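Long-range contact in hydrolase, NUDIX family (Clostridium perfringens ATCC 13124, PDB 3F6A), which probably hydrolyses a nucleoside diphosphate linked to another moiety, as other members of the NUDIX hydrolase family do, its own substrate being unassigned: residues Thr8-Ile13 and His98-Tyr103. Residues are numbered along the deposited sequence; the frame is centred on the assembly and turned at random.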
ATOM      1  N   THR A   8       6.677  -5.764   5.939  1.00 21.54           N
ATOM      2  CA  THR A   8       6.055  -7.053   6.188  1.00 18.96           C
ATOM      3  C   THR A   8       4.648  -7.055   5.594  1.00 19.12           C
ATOM      4  O   THR A   8       4.148  -6.016   5.158  1.00 18.21           O
ATOM      5  CB  THR A   8       5.925  -7.319   7.703  1.00 20.52           C
ATOM      6  OG1 THR A   8       4.944  -6.433   8.261  1.00 19.39           O
ATOM      7  CG2 THR A   8       7.254  -7.085   8.413  1.00 21.07           C
ATOM      8  N   VAL A   9       4.012  -8.223   5.582  1.00 17.83           N
ATOM      9  CA  VAL A   9       2.649  -8.335   5.081  1.00 18.87           C
ATOM     10  C   VAL A   9       1.799  -9.096   6.091  1.00 19.37           C
ATOM     11  O   VAL A   9       2.321  -9.820   6.940  1.00 19.27           O
ATOM     12  CB  VAL A   9       2.577  -9.068   3.709  1.00 18.74           C
ATOM     13  CG1 VAL A   9       3.393  -8.315   2.679  1.00 18.52           C
ATOM     14  CG2 VAL A   9       3.058 -10.518   3.841  1.00 17.99           C
ATOM     15  N   SER A  10       0.489  -8.906   6.002  1.00 19.82           N
ATOM     16  CA  SER A  10      -0.470  -9.580   6.868  1.00 19.98           C
ATOM     17  C   SER A  10      -1.611  -9.995   5.956  1.00 19.88           C
ATOM     18  O   SER A  10      -1.937  -9.281   5.011  1.00 19.99           O
ATOM     19  CB  SER A  10      -1.009  -8.635   7.953  1.00 19.67           C
ATOM     20  OG  SER A  10      -0.045  -8.418   8.963  1.00 27.09           O
ATOM     21  N   VAL A  11      -2.209 -11.146   6.233  1.00 19.18           N
ATOM     22  CA  VAL A  11      -3.309 -11.633   5.418  1.00 18.76           C
ATOM     23  C   VAL A  11      -4.429 -12.192   6.274  1.00 17.59           C
ATOM     24  O   VAL A  11      -4.209 -13.085   7.086  1.00 16.89           O
ATOM     25  CB  VAL A  11      -2.870 -12.770   4.475  1.00 20.62           C
ATOM     26  CG1 VAL A  11      -3.857 -12.889   3.327  1.00 23.45           C
ATOM     27  CG2 VAL A  11      -1.468 -12.528   3.976  1.00 25.05           C
ATOM     28  N   PHE A  12      -5.625 -11.658   6.081  1.00 17.42           N
ATOM     29  CA  PHE A  12      -6.801 -12.118   6.783  1.00 18.55           C
ATOM     30  C   PHE A  12      -7.510 -13.004   5.778  1.00 20.21           C
ATOM     31  O   PHE A  12      -8.004 -12.533   4.757  1.00 20.24           O
ATOM     32  CB  PHE A  12      -7.661 -10.924   7.191  1.00 18.94           C
ATOM     33  CG  PHE A  12      -7.113 -10.172   8.372  1.00 18.24           C
ATOM     34  CD1 PHE A  12      -7.482 -10.527   9.665  1.00 16.69           C
ATOM     35  CD2 PHE A  12      -6.200  -9.136   8.194  1.00 17.83           C
ATOM     36  CE1 PHE A  12      -6.952  -9.860  10.765  1.00 19.96           C
ATOM     37  CE2 PHE A  12      -5.662  -8.461   9.295  1.00 18.56           C
ATOM     38  CZ  PHE A  12      -6.035  -8.822  10.578  1.00 18.87           C
ATOM     39  N   ILE A  13      -7.544 -14.299   6.073  1.00 21.21           N
ATOM     40  CA  ILE A  13      -8.148 -15.277   5.177  1.00 20.94           C
ATOM     41  C   ILE A  13      -9.541 -15.691   5.625  1.00 21.02           C
ATOM     42  O   ILE A  13      -9.741 -16.093   6.770  1.00 20.52           O
ATOM     43  CB  ILE A  13      -7.246 -16.526   5.079  1.00 21.57           C
ATOM     44  CG1 ILE A  13      -5.847 -16.096   4.637  1.00 20.06           C
ATOM     45  CG2 ILE A  13      -7.836 -17.531   4.101  1.00 21.18           C
ATOM     46  CD1 ILE A  13      -4.813 -17.193   4.667  1.00 20.85           C
ATOM     47  N   HIS A  98       8.349  -1.440  11.722  1.00 19.19           N
ATOM     48  CA  HIS A  98       8.106  -1.985  10.399  1.00 19.88           C
ATOM     49  C   HIS A  98       6.741  -1.614   9.855  1.00 20.80           C
ATOM     50  O   HIS A  98       5.789  -1.388  10.608  1.00 20.86           O
ATOM     51  CB  HIS A  98       8.235  -3.509  10.428  1.00 20.49           C
ATOM     52  CG  HIS A  98       7.310  -4.178  11.397  1.00 20.53           C
ATOM     53  ND1 HIS A  98       6.097  -4.720  11.022  1.00 23.27           N
ATOM     54  CD2 HIS A  98       7.426  -4.405  12.726  1.00 21.27           C
ATOM     55  CE1 HIS A  98       5.511  -5.255  12.080  1.00 20.25           C
ATOM     56  NE2 HIS A  98       6.297  -5.077  13.125  1.00 23.03           N
ATOM     57  N   ILE A  99       6.664  -1.553   8.535  1.00 20.92           N
ATOM     58  CA  ILE A  99       5.427  -1.254   7.845  1.00 22.45           C
ATOM     59  C   ILE A  99       4.783  -2.596   7.543  1.00 21.96           C
ATOM     60  O   ILE A  99       5.454  -3.533   7.109  1.00 22.63           O
ATOM     61  CB  ILE A  99       5.698  -0.513   6.520  1.00 24.76           C
ATOM     62  CG1 ILE A  99       6.147   0.916   6.819  1.00 27.51           C
ATOM     63  CG2 ILE A  99       4.454  -0.526   5.640  1.00 25.63           C
ATOM     64  CD1 ILE A  99       6.553   1.695   5.591  1.00 29.16           C
ATOM     65  N   ASP A 100       3.484  -2.698   7.784  1.00 22.14           N
ATOM     66  CA  ASP A 100       2.780  -3.935   7.511  1.00 21.26           C
ATOM     67  C   ASP A 100       1.662  -3.700   6.509  1.00 20.18           C
ATOM     68  O   ASP A 100       0.710  -2.961   6.788  1.00 18.41           O
ATOM     69  CB  ASP A 100       2.206  -4.524   8.798  1.00 25.18           C
ATOM     70  CG  ASP A 100       1.454  -5.816   8.555  1.00 29.64           C
ATOM     71  OD1 ASP A 100       2.085  -6.809   8.137  1.00 33.74           O
ATOM     72  OD2 ASP A 100       0.226  -5.837   8.774  1.00 35.17           O
ATOM     73  N   PHE A 101       1.798  -4.317   5.336  1.00 17.48           N
ATOM     74  CA  PHE A 101       0.798  -4.208   4.281  1.00 18.55           C
ATOM     75  C   PHE A 101      -0.249  -5.280   4.512  1.00 16.58           C
ATOM     76  O   PHE A 101       0.048  -6.469   4.431  1.00 15.36           O
ATOM     77  CB  PHE A 101       1.444  -4.393   2.902  1.00 20.31           C
ATOM     78  CG  PHE A 101       2.322  -3.243   2.489  1.00 22.13           C
ATOM     79  CD1 PHE A 101       1.862  -1.932   2.588  1.00 24.17           C
ATOM     80  CD2 PHE A 101       3.602  -3.465   1.991  1.00 24.91           C
ATOM     81  CE1 PHE A 101       2.665  -0.861   2.196  1.00 23.61           C
ATOM     82  CE2 PHE A 101       4.408  -2.403   1.599  1.00 23.74           C
ATOM     83  CZ  PHE A 101       3.938  -1.100   1.702  1.00 23.57           C
ATOM     84  N   VAL A 102      -1.475  -4.849   4.791  1.00 17.76           N
ATOM     85  CA  VAL A 102      -2.573  -5.765   5.078  1.00 16.81           C
ATOM     86  C   VAL A 102      -3.445  -6.114   3.884  1.00 17.49           C
ATOM     87  O   VAL A 102      -3.944  -5.233   3.194  1.00 15.60           O
ATOM     88  CB  VAL A 102      -3.475  -5.192   6.177  1.00 16.45           C
ATOM     89  CG1 VAL A 102      -4.556  -6.198   6.543  1.00 18.50           C
ATOM     90  CG2 VAL A 102      -2.639  -4.843   7.384  1.00 17.23           C
ATOM     91  N   TYR A 103      -3.642  -7.413   3.673  1.00 17.51           N
ATOM     92  CA  TYR A 103      -4.453  -7.916   2.572  1.00 18.78           C
ATOM     93  C   TYR A 103      -5.555  -8.821   3.099  1.00 18.08           C
ATOM     94  O   TYR A 103      -5.410  -9.442   4.154  1.00 18.76           O
ATOM     95  CB  TYR A 103      -3.586  -8.733   1.608  1.00 19.02           C
ATOM     96  CG  TYR A 103      -2.528  -7.943   0.884  1.00 19.51           C
ATOM     97  CD1 TYR A 103      -2.724  -7.519  -0.428  1.00 22.75           C
ATOM     98  CD2 TYR A 103      -1.320  -7.616   1.511  1.00 23.44           C
ATOM     99  CE1 TYR A 103      -1.747  -6.790  -1.105  1.00 22.21           C
ATOM    100  CE2 TYR A 103      -0.336  -6.889   0.841  1.00 23.63           C
ATOM    101  CZ  TYR A 103      -0.561  -6.481  -0.465  1.00 24.47           C
ATOM    102  OH  TYR A 103       0.400  -5.763  -1.133  1.00 31.42           O
TER
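Thr8 to Val11 run parallel beside Asp100 to Tyr103, Thr8 opposite Asp100, joining two strands of the mixed sheet at the heart of the NUDIX fold. The bonds follow the parallel pattern, Thr8 and Ser10 each bonding to the residues before and after their partner, and Phe12 N continues it to Tyr103 O. Thr8 N meets Ile99 O at 2.8 Å, with a C=O...N angle of 172°. Phe101 N reaches Thr8 O at 2.9 Å, nearly straight at the hydrogen (171°) but tilted from the carbonyl plane; the others are of similar length. Val9 and Val11 turn their backbone bonds the other way, to Gly35 and Leu33 of strand 30-36, which places strand 7-15 inside the sheet.

One face is apolar: Val9, Val11 and Tyr103 lie against Cys47 of helix 43-55, and Phe101 meets Phe101 of the second subunit. The other combines an apolar pair with a polar cluster. The Phe12 ring edge meets Val102, CE2 to CG1 at 3.7 Å, against Met143 of helix 138-150, which both side chains touch. With CG anti to its backbone N (chi1 180°), Asp100 brings its carboxylate across to two hydroxyls. Thr8 OG1 has Asp100 OD1 at 2.9 Å and Ile99 O at 3.2 Å, its proton unassigned; His98 ND1 adds a weak bond. Ser10 OG has Asp100 OD1 at 2.8 Å and OD2 at 2.6 Å, its single proton not assigned between them.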